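IPT/TIG domain-containing protein (Bacteroides thetaiotaomicron, PDB 3TC9) is of unknown function but probably serves as an auxiliary nutrient-binding protein, built from an immunoglobulin-like IPT/TIG domain and a six-bladed beta-propeller. Local coordinates at residues I275-S280 with K304-P309; A284-V289 with Y293-D298. One frame throughout, in Å; residues are numbered along the deposited sequence.

How the contacts relate
Both contacts lie in one propeller blade, the antiparallel sheet with strand order 273-277, 283-288, 293-300, 305-312. Contact 2 is the hairpin of the two middle strands, and contact 1 joins the two edge strands of the blade across the same sheet, so 284-289 with 293-298 is nested within the chain loop that contact 1 closes. Their centres are 9 Å apart. T307 O and S297 OG lie 2.6 Å apart, a probable hydrogen bond, as is T307 OG1 to D298 O at 2.7 Å; on the other flank Q276 O packs against A284 CB. One 1,2-ethanediol, probably from the crystallisation liquor, touches S280 of contact 1 and R296 of contact 2.

Contact 1 of 2, residues I275-S280 with K304-P309; sequences IQFHPS and KRLTTP. With EDO (1,2-ethanediol), chain T.
The ring of F277 meets L306 obliquely, CE1 lying 3.6 Å from L306 CD2, while CZ rests near the branch point CG of the leucine. H234 meets the same phenylalanine edge-to-face from outside the two segments. The second flat group, H278, has P279 CD over one face and C1 of a 1,2-ethanediol over the opposite one, each offset toward the rim; S280 CA sits in plane at its edge. H278 ND1 and S280 OG share a hydrogen bond of 2.7 Å, and S280 N donates to H278 ND1 at 3.2 Å, 27° out of the ring plane. The diol is held weakly by S280 OG, while H278 NE2 bonds to D350.

F277 and L306 approach from opposite directions. Of the leucine's methyls, CD2 meets F277 alone, while CD1 touches both F277 CZ and I275 CG2, the latter at 3.9 Å. No hydrogen bond links the segments, whose F277 and L306 CA atoms are 10.0 Å apart. A284 of the intervening strand 283-288 touches all three apolar side chains. Such packing of first strand against fourth, over the middle pair, belongs to the four-stranded antiparallel blade of a beta-propeller.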
ATOM      1  N   ILE B 275       6.171   7.986  25.749  1.00 37.98           N
ATOM      2  CA  ILE B 275       6.983   8.385  24.596  1.00 37.34           C
ATOM      3  C   ILE B 275       6.824   7.276  23.548  1.00 40.31           C
ATOM      4  O   ILE B 275       6.947   6.096  23.876  1.00 40.04           O
ATOM      5  CB  ILE B 275       8.480   8.599  25.001  1.00 41.49           C
ATOM      6  CG1 ILE B 275       8.629   9.641  26.143  1.00 42.38           C
ATOM      7  CG2 ILE B 275       9.362   8.948  23.765  1.00 41.78           C
ATOM      8  CD1 ILE B 275       9.958   9.566  26.951  1.00 55.10           C
ATOM      9  N   GLN B 276       6.499   7.651  22.324  1.00 35.55           N
ATOM     10  CA  GLN B 276       6.323   6.737  21.221  1.00 34.83           C
ATOM     11  C   GLN B 276       7.047   7.284  20.017  1.00 37.91           C
ATOM     12  O   GLN B 276       6.693   8.357  19.522  1.00 35.44           O
ATOM     13  CB  GLN B 276       4.845   6.516  20.927  1.00 35.35           C
ATOM     14  CG  GLN B 276       4.132   5.795  22.055  1.00 44.62           C
ATOM     15  CD  GLN B 276       2.913   5.096  21.593  1.00 53.30           C
ATOM     16  OE1 GLN B 276       1.792   5.458  21.952  1.00 53.60           O
ATOM     17  NE2 GLN B 276       3.115   4.072  20.797  1.00 38.00           N
ATOM     18  N   PHE B 277       8.063   6.541  19.555  1.00 35.51           N
ATOM     19  CA  PHE B 277       8.876   6.916  18.409  1.00 35.61           C
ATOM     20  C   PHE B 277       8.233   6.565  17.099  1.00 41.28           C
ATOM     21  O   PHE B 277       7.716   5.451  16.933  1.00 41.57           O
ATOM     22  CB  PHE B 277      10.249   6.220  18.448  1.00 37.91           C
ATOM     23  CG  PHE B 277      11.280   6.892  19.304  1.00 40.52           C
ATOM     24  CD1 PHE B 277      11.937   8.036  18.861  1.00 43.14           C
ATOM     25  CD2 PHE B 277      11.627   6.367  20.541  1.00 42.73           C
ATOM     26  CE1 PHE B 277      12.896   8.659  19.662  1.00 44.86           C
ATOM     27  CE2 PHE B 277      12.583   6.991  21.344  1.00 44.59           C
ATOM     28  CZ  PHE B 277      13.209   8.132  20.900  1.00 43.06           C
ATOM     29  N   HIS B 278       8.393   7.474  16.120  1.00 36.73           N
ATOM     30  CA  HIS B 278       8.008   7.247  14.738  1.00 35.50           C
ATOM     31  C   HIS B 278       8.936   6.124  14.196  1.00 41.12           C
ATOM     32  O   HIS B 278      10.103   6.086  14.616  1.00 41.27           O
ATOM     33  CB  HIS B 278       8.164   8.572  13.971  1.00 35.27           C
ATOM     34  CG  HIS B 278       7.813   8.504  12.526  1.00 37.54           C
ATOM     35  ND1 HIS B 278       8.719   8.068  11.581  1.00 39.06           N
ATOM     36  CD2 HIS B 278       6.668   8.863  11.904  1.00 37.50           C
ATOM     37  CE1 HIS B 278       8.081   8.130  10.428  1.00 37.68           C
ATOM     38  NE2 HIS B 278       6.848   8.616  10.574  1.00 36.88           N
ATOM     39  N   PRO B 279       8.464   5.222  13.283  1.00 38.83           N
ATOM     40  CA  PRO B 279       9.328   4.116  12.781  1.00 39.07           C
ATOM     41  C   PRO B 279      10.717   4.509  12.229  1.00 46.34           C
ATOM     42  O   PRO B 279      11.648   3.686  12.293  1.00 48.23           O
ATOM     43  CB  PRO B 279       8.483   3.494  11.674  1.00 39.54           C
ATOM     44  CG  PRO B 279       7.079   3.808  12.059  1.00 43.18           C
ATOM     45  CD  PRO B 279       7.096   5.126  12.721  1.00 39.44           C
ATOM     46  N   SER B 280      10.873   5.752  11.702  1.00 42.30           N
ATOM     47  CA  SER B 280      12.163   6.281  11.198  1.00 41.17           C
ATOM     48  C   SER B 280      13.122   6.606  12.354  1.00 46.23           C
ATOM     49  O   SER B 280      14.341   6.651  12.162  1.00 47.90           O
ATOM     50  CB  SER B 280      11.915   7.554  10.399  1.00 40.20           C
ATOM     51  OG  SER B 280      11.393   8.558  11.257  1.00 44.19           O
ATOM     52  N   LYS B 304      22.455  11.829  19.624  1.00 55.64           N
ATOM     53  CA  LYS B 304      21.701  10.592  19.869  1.00 53.47           C
ATOM     54  C   LYS B 304      20.733  10.815  21.055  1.00 53.21           C
ATOM     55  O   LYS B 304      20.664   9.993  21.967  1.00 50.45           O
ATOM     56  CB  LYS B 304      22.639   9.374  20.068  1.00 56.42           C
ATOM     57  CG  LYS B 304      23.419   9.036  18.801  1.00 63.72           C
ATOM     58  CD  LYS B 304      24.215   7.751  18.896  1.00 72.51           C
ATOM     59  CE  LYS B 304      25.092   7.585  17.677  1.00 82.85           C
ATOM     60  NZ  LYS B 304      25.589   6.191  17.537  1.00 93.66           N
ATOM     61  N   ARG B 305      19.996  11.962  21.024  1.00 49.40           N
ATOM     62  CA  ARG B 305      19.037  12.370  22.059  1.00 49.10           C
ATOM     63  C   ARG B 305      17.783  13.015  21.519  1.00 52.20           C
ATOM     64  O   ARG B 305      17.821  13.726  20.506  1.00 52.08           O
ATOM     65  CB  ARG B 305      19.670  13.404  22.995  1.00 54.18           C
ATOM     66  CG  ARG B 305      20.639  12.859  24.023  1.00 65.26           C
ATOM     67  CD  ARG B 305      21.459  13.994  24.577  1.00 65.61           C
ATOM     68  NE  ARG B 305      22.494  13.523  25.494  1.00 76.68           N
ATOM     69  CZ  ARG B 305      22.909  14.199  26.561  1.00 90.06           C
ATOM     70  NH1 ARG B 305      22.363  15.371  26.869  1.00 67.17           N
ATOM     71  NH2 ARG B 305      23.867  13.704  27.335  1.00 83.92           N
ATOM     72  N   LEU B 306      16.674  12.839  22.259  1.00 47.49           N
ATOM     73  CA  LEU B 306      15.438  13.545  22.007  1.00 45.52           C
ATOM     74  C   LEU B 306      15.684  15.002  22.394  1.00 51.64           C
ATOM     75  O   LEU B 306      16.519  15.268  23.271  1.00 52.89           O
ATOM     76  CB  LEU B 306      14.302  12.930  22.835  1.00 44.59           C
ATOM     77  CG  LEU B 306      13.603  11.706  22.251  1.00 47.20           C
ATOM     78  CD1 LEU B 306      12.573  11.167  23.229  1.00 46.64           C
ATOM     79  CD2 LEU B 306      12.950  12.024  20.926  1.00 47.35           C
ATOM     80  N   THR B 307      15.021  15.953  21.748  1.00 47.41           N
ATOM     81  CA  THR B 307      15.262  17.370  22.075  1.00 46.62           C
ATOM     82  C   THR B 307      13.972  18.027  22.577  1.00 50.73           C
ATOM     83  O   THR B 307      12.917  17.403  22.531  1.00 50.71           O
ATOM     84  CB  THR B 307      15.826  18.098  20.844  1.00 52.33           C
ATOM     85  OG1 THR B 307      14.870  18.026  19.785  1.00 52.55           O
ATOM     86  CG2 THR B 307      17.169  17.543  20.385  1.00 47.10           C
ATOM     87  N   THR B 308      14.059  19.296  23.019  1.00 49.02           N
ATOM     88  CA  THR B 308      12.976  20.141  23.556  1.00 48.95           C
ATOM     89  C   THR B 308      11.685  19.955  22.754  1.00 51.84           C
ATOM     90  O   THR B 308      11.674  20.265  21.556  1.00 51.59           O
ATOM     91  CB  THR B 308      13.407  21.641  23.585  1.00 55.04           C
ATOM     92  OG1 THR B 308      14.702  21.750  24.180  1.00 56.78           O
ATOM     93  CG2 THR B 308      12.414  22.529  24.334  1.00 48.92           C
ATOM     94  N   PRO B 309      10.615  19.419  23.414  1.00 46.41           N
ATOM     95  CA  PRO B 309       9.342  19.158  22.713  1.00 44.42           C
ATOM     96  C   PRO B 309       8.480  20.388  22.449  1.00 48.33           C
ATOM     97  O   PRO B 309       8.536  21.375  23.180  1.00 49.66           O
ATOM     98  CB  PRO B 309       8.587  18.235  23.689  1.00 44.99           C
ATOM     99  CG  PRO B 309       9.553  17.865  24.725  1.00 50.10           C
ATOM    100  CD  PRO B 309      10.540  18.952  24.810  1.00 47.20           C
TER
HETATM  101  C1  EDO T 489       9.378  11.933   9.435  1.00 61.76           C
HETATM  102  O1  EDO T 489      10.196  10.795   9.135  1.00 59.59           O
HETATM  103  C2  EDO T 489      10.248  13.117   9.855  1.00 62.39           C
HETATM  104  O2  EDO T 489       9.452  14.314   9.866  1.00 68.13           O

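Contact 2 of 2, residues A284-V289 with Y293-D298; sequences AYIVVV and YILRSD. With EDO (1,2-ethanediol), chain T.
V288 CG2 sits at the apolar centre, touching both L295 CD1 and Y293 CE1, each at 3.6 Å. V288 and Y293 run side by side, pointing the same way; CG of Y293 is placed between its own backbone N and carbonyl carbon (chi1 77°), which stands the ring alongside the valine, and its hydroxyl bonds to W271. On this same face I286 CG2 nears L295 CD1 at a slant, and I286 CD1 reaches S297 CB at 3.8 Å. The other face carries Y285, V287 and I294: I294 CG2 lies oblique to the Y285 ring, 3.9 Å from Y285 CD1.

Beneath the side chains is a regular antiparallel hairpin, the middle pair of strands of a propeller blade. A284 with S297 and I286 with L295 are hydrogen-bonded pairs, and Y285 with R296 and V287 with I294 are non-hydrogen-bonded ones. I286 N reaches L295 O at 2.8 Å, and that carbonyl oxygen also takes a CA-H contact from Y285 and lies at the edge of its ring.

Outward along the Y285 face, R296 extends past the tyrosine, its guanidinium plane turned 77° from the ring. NE and NH2 grip D298 OD1 side-on, both from within the guanidinium plane, NE at 2.9 Å. Y283 adds a cation-pi contact. A leucine in place of R296 would probably leave the D298 carboxylate without this charged mate and cut the water link to Y285. That water accepts from R296 NH1 at 2.8 Å and hydrogen-bonds Y285 OH, while NH2 also donates to O2 of the 1,2-ethanediol at 3.2 Å.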
ATOM      1  N   ALA B 284       9.602  11.613  18.245  1.00 37.56           N
ATOM      2  CA  ALA B 284       8.688  10.870  19.083  1.00 35.46           C
ATOM      3  C   ALA B 284       7.521  11.750  19.458  1.00 39.42           C
ATOM      4  O   ALA B 284       7.667  12.970  19.534  1.00 39.40           O
ATOM      5  CB  ALA B 284       9.391  10.362  20.333  1.00 36.04           C
ATOM      6  N   TYR B 285       6.350  11.127  19.647  1.00 34.83           N
ATOM      7  CA  TYR B 285       5.185  11.796  20.196  1.00 33.88           C
ATOM      8  C   TYR B 285       5.245  11.572  21.697  1.00 38.57           C
ATOM      9  O   TYR B 285       5.623  10.480  22.146  1.00 38.51           O
ATOM     10  CB  TYR B 285       3.855  11.307  19.596  1.00 32.45           C
ATOM     11  CG  TYR B 285       3.528  11.881  18.232  1.00 32.35           C
ATOM     12  CD1 TYR B 285       3.768  13.224  17.941  1.00 33.78           C
ATOM     13  CD2 TYR B 285       2.958  11.092  17.241  1.00 32.79           C
ATOM     14  CE1 TYR B 285       3.450  13.766  16.691  1.00 33.82           C
ATOM     15  CE2 TYR B 285       2.665  11.612  15.977  1.00 34.22           C
ATOM     16  CZ  TYR B 285       2.904  12.955  15.708  1.00 40.96           C
ATOM     17  OH  TYR B 285       2.562  13.482  14.481  1.00 41.07           O
ATOM     18  N   ILE B 286       4.977  12.628  22.463  1.00 33.77           N
ATOM     19  CA  ILE B 286       4.923  12.595  23.911  1.00 34.68           C
ATOM     20  C   ILE B 286       3.434  12.789  24.227  1.00 38.16           C
ATOM     21  O   ILE B 286       2.878  13.864  23.976  1.00 36.83           O
ATOM     22  CB  ILE B 286       5.892  13.631  24.544  1.00 39.50           C
ATOM     23  CG1 ILE B 286       7.362  13.259  24.196  1.00 40.47           C
ATOM     24  CG2 ILE B 286       5.668  13.720  26.070  1.00 41.76           C
ATOM     25  CD1 ILE B 286       8.449  14.188  24.713  1.00 54.27           C
ATOM     26  N   VAL B 287       2.768  11.690  24.641  1.00 33.24           N
ATOM     27  CA  VAL B 287       1.337  11.646  24.877  1.00 32.10           C
ATOM     28  C   VAL B 287       1.087  11.873  26.337  1.00 39.28           C
ATOM     29  O   VAL B 287       1.392  10.980  27.158  1.00 39.79           O
ATOM     30  CB  VAL B 287       0.758  10.299  24.366  1.00 36.50           C
ATOM     31  CG1 VAL B 287      -0.744  10.154  24.658  1.00 35.52           C
ATOM     32  CG2 VAL B 287       1.060  10.106  22.869  1.00 36.41           C
ATOM     33  N   VAL B 288       0.507  13.071  26.662  1.00 35.01           N
ATOM     34  CA  VAL B 288       0.228  13.443  28.058  1.00 34.91           C
ATOM     35  C   VAL B 288      -1.192  12.996  28.448  1.00 37.54           C
ATOM     36  O   VAL B 288      -2.191  13.679  28.191  1.00 36.15           O
ATOM     37  CB  VAL B 288       0.499  14.916  28.412  1.00 37.49           C
ATOM     38  CG1 VAL B 288       0.599  15.073  29.928  1.00 37.38           C
ATOM     39  CG2 VAL B 288       1.784  15.392  27.745  1.00 37.80           C
ATOM     40  N   VAL B 289      -1.240  11.817  29.068  1.00 35.72           N
ATOM     41  CA  VAL B 289      -2.440  11.098  29.508  1.00 35.39           C
ATOM     42  C   VAL B 289      -3.319  11.964  30.438  1.00 42.79           C
ATOM     43  O   VAL B 289      -4.535  12.022  30.227  1.00 43.16           O
ATOM     44  CB  VAL B 289      -2.036   9.773  30.211  1.00 38.62           C
ATOM     45  CG1 VAL B 289      -3.263   8.930  30.583  1.00 38.14           C
ATOM     46  CG2 VAL B 289      -1.081   8.970  29.338  1.00 38.02           C
ATOM     47  N   TYR B 293      -3.143  16.280  25.799  1.00 31.98           N
ATOM     48  CA  TYR B 293      -2.473  16.893  24.657  1.00 31.37           C
ATOM     49  C   TYR B 293      -1.253  16.064  24.281  1.00 37.33           C
ATOM     50  O   TYR B 293      -0.811  15.178  25.032  1.00 38.04           O
ATOM     51  CB  TYR B 293      -2.124  18.384  24.920  1.00 33.58           C
ATOM     52  CG  TYR B 293      -0.929  18.653  25.808  1.00 36.35           C
ATOM     53  CD1 TYR B 293      -0.926  18.261  27.146  1.00 39.44           C
ATOM     54  CD2 TYR B 293       0.151  19.395  25.346  1.00 37.39           C
ATOM     55  CE1 TYR B 293       0.157  18.545  27.983  1.00 41.59           C
ATOM     56  CE2 TYR B 293       1.235  19.688  26.173  1.00 39.08           C
ATOM     57  CZ  TYR B 293       1.243  19.245  27.485  1.00 43.32           C
ATOM     58  OH  TYR B 293       2.311  19.524  28.308  1.00 37.93           O
ATOM     59  N   ILE B 294      -0.745  16.315  23.080  1.00 34.59           N
ATOM     60  CA  ILE B 294       0.405  15.599  22.545  1.00 34.18           C
ATOM     61  C   ILE B 294       1.483  16.599  22.104  1.00 36.90           C
ATOM     62  O   ILE B 294       1.189  17.659  21.545  1.00 35.59           O
ATOM     63  CB  ILE B 294      -0.039  14.635  21.392  1.00 36.63           C
ATOM     64  CG1 ILE B 294      -1.138  13.636  21.871  1.00 35.83           C
ATOM     65  CG2 ILE B 294       1.158  13.903  20.750  1.00 36.81           C
ATOM     66  CD1 ILE B 294      -1.871  12.864  20.756  1.00 34.39           C
ATOM     67  N   LEU B 295       2.736  16.232  22.349  1.00 34.40           N
ATOM     68  CA  LEU B 295       3.889  17.023  21.923  1.00 35.59           C
ATOM     69  C   LEU B 295       4.740  16.211  20.969  1.00 39.48           C
ATOM     70  O   LEU B 295       4.661  14.982  20.974  1.00 40.43           O
ATOM     71  CB  LEU B 295       4.742  17.467  23.122  1.00 36.21           C
ATOM     72  CG  LEU B 295       4.023  18.218  24.245  1.00 39.61           C
ATOM     73  CD1 LEU B 295       3.787  17.312  25.390  1.00 38.04           C
ATOM     74  CD2 LEU B 295       4.847  19.409  24.712  1.00 40.99           C
ATOM     75  N   ARG B 296       5.562  16.875  20.177  1.00 35.36           N
ATOM     76  CA  ARG B 296       6.523  16.202  19.310  1.00 35.12           C
ATOM     77  C   ARG B 296       7.918  16.565  19.782  1.00 40.07           C
ATOM     78  O   ARG B 296       8.184  17.736  20.061  1.00 37.61           O
ATOM     79  CB  ARG B 296       6.337  16.578  17.842  1.00 32.29           C
ATOM     80  CG  ARG B 296       7.387  16.000  16.924  1.00 35.78           C
ATOM     81  CD  ARG B 296       7.009  16.233  15.497  1.00 43.60           C
ATOM     82  NE  ARG B 296       8.186  16.147  14.648  1.00 47.26           N
ATOM     83  CZ  ARG B 296       8.145  15.903  13.350  1.00 49.91           C
ATOM     84  NH1 ARG B 296       6.980  15.711  12.740  1.00 48.04           N
ATOM     85  NH2 ARG B 296       9.262  15.848  12.649  1.00 39.25           N
ATOM     86  N   SER B 297       8.796  15.565  19.896  1.00 38.66           N
ATOM     87  CA  SER B 297      10.192  15.774  20.288  1.00 39.29           C
ATOM     88  C   SER B 297      11.077  15.252  19.163  1.00 45.40           C
ATOM     89  O   SER B 297      11.108  14.047  18.900  1.00 44.15           O
ATOM     90  CB  SER B 297      10.492  15.079  21.609  1.00 41.42           C
ATOM     91  OG  SER B 297      11.882  15.118  21.875  1.00 50.13           O
ATOM     92  N   ASP B 298      11.751  16.161  18.461  1.00 44.81           N
ATOM     93  CA  ASP B 298      12.633  15.792  17.357  1.00 44.82           C
ATOM     94  C   ASP B 298      13.889  15.116  17.889  1.00 48.04           C
ATOM     95  O   ASP B 298      14.401  15.484  18.948  1.00 48.29           O
ATOM     96  CB  ASP B 298      12.992  17.014  16.490  1.00 47.77           C
ATOM     97  CG  ASP B 298      11.857  17.515  15.608  1.00 59.30           C
ATOM     98  OD1 ASP B 298      10.961  16.692  15.248  1.00 56.55           O
ATOM     99  OD2 ASP B 298      11.873  18.721  15.249  1.00 63.35           O
TER
HETATM  100  C1  EDO T 489       9.378  11.933   9.435  1.00 61.76           C
HETATM  101  O1  EDO T 489      10.196  10.795   9.135  1.00 59.59           O
HETATM  102  C2  EDO T 489      10.248  13.117   9.855  1.00 62.39           C
HETATM  103  O2  EDO T 489       9.452  14.314   9.866  1.00 68.13           O
HETATM  104  O   HOH W   1       4.232  15.499  13.041  1.00 46.79           O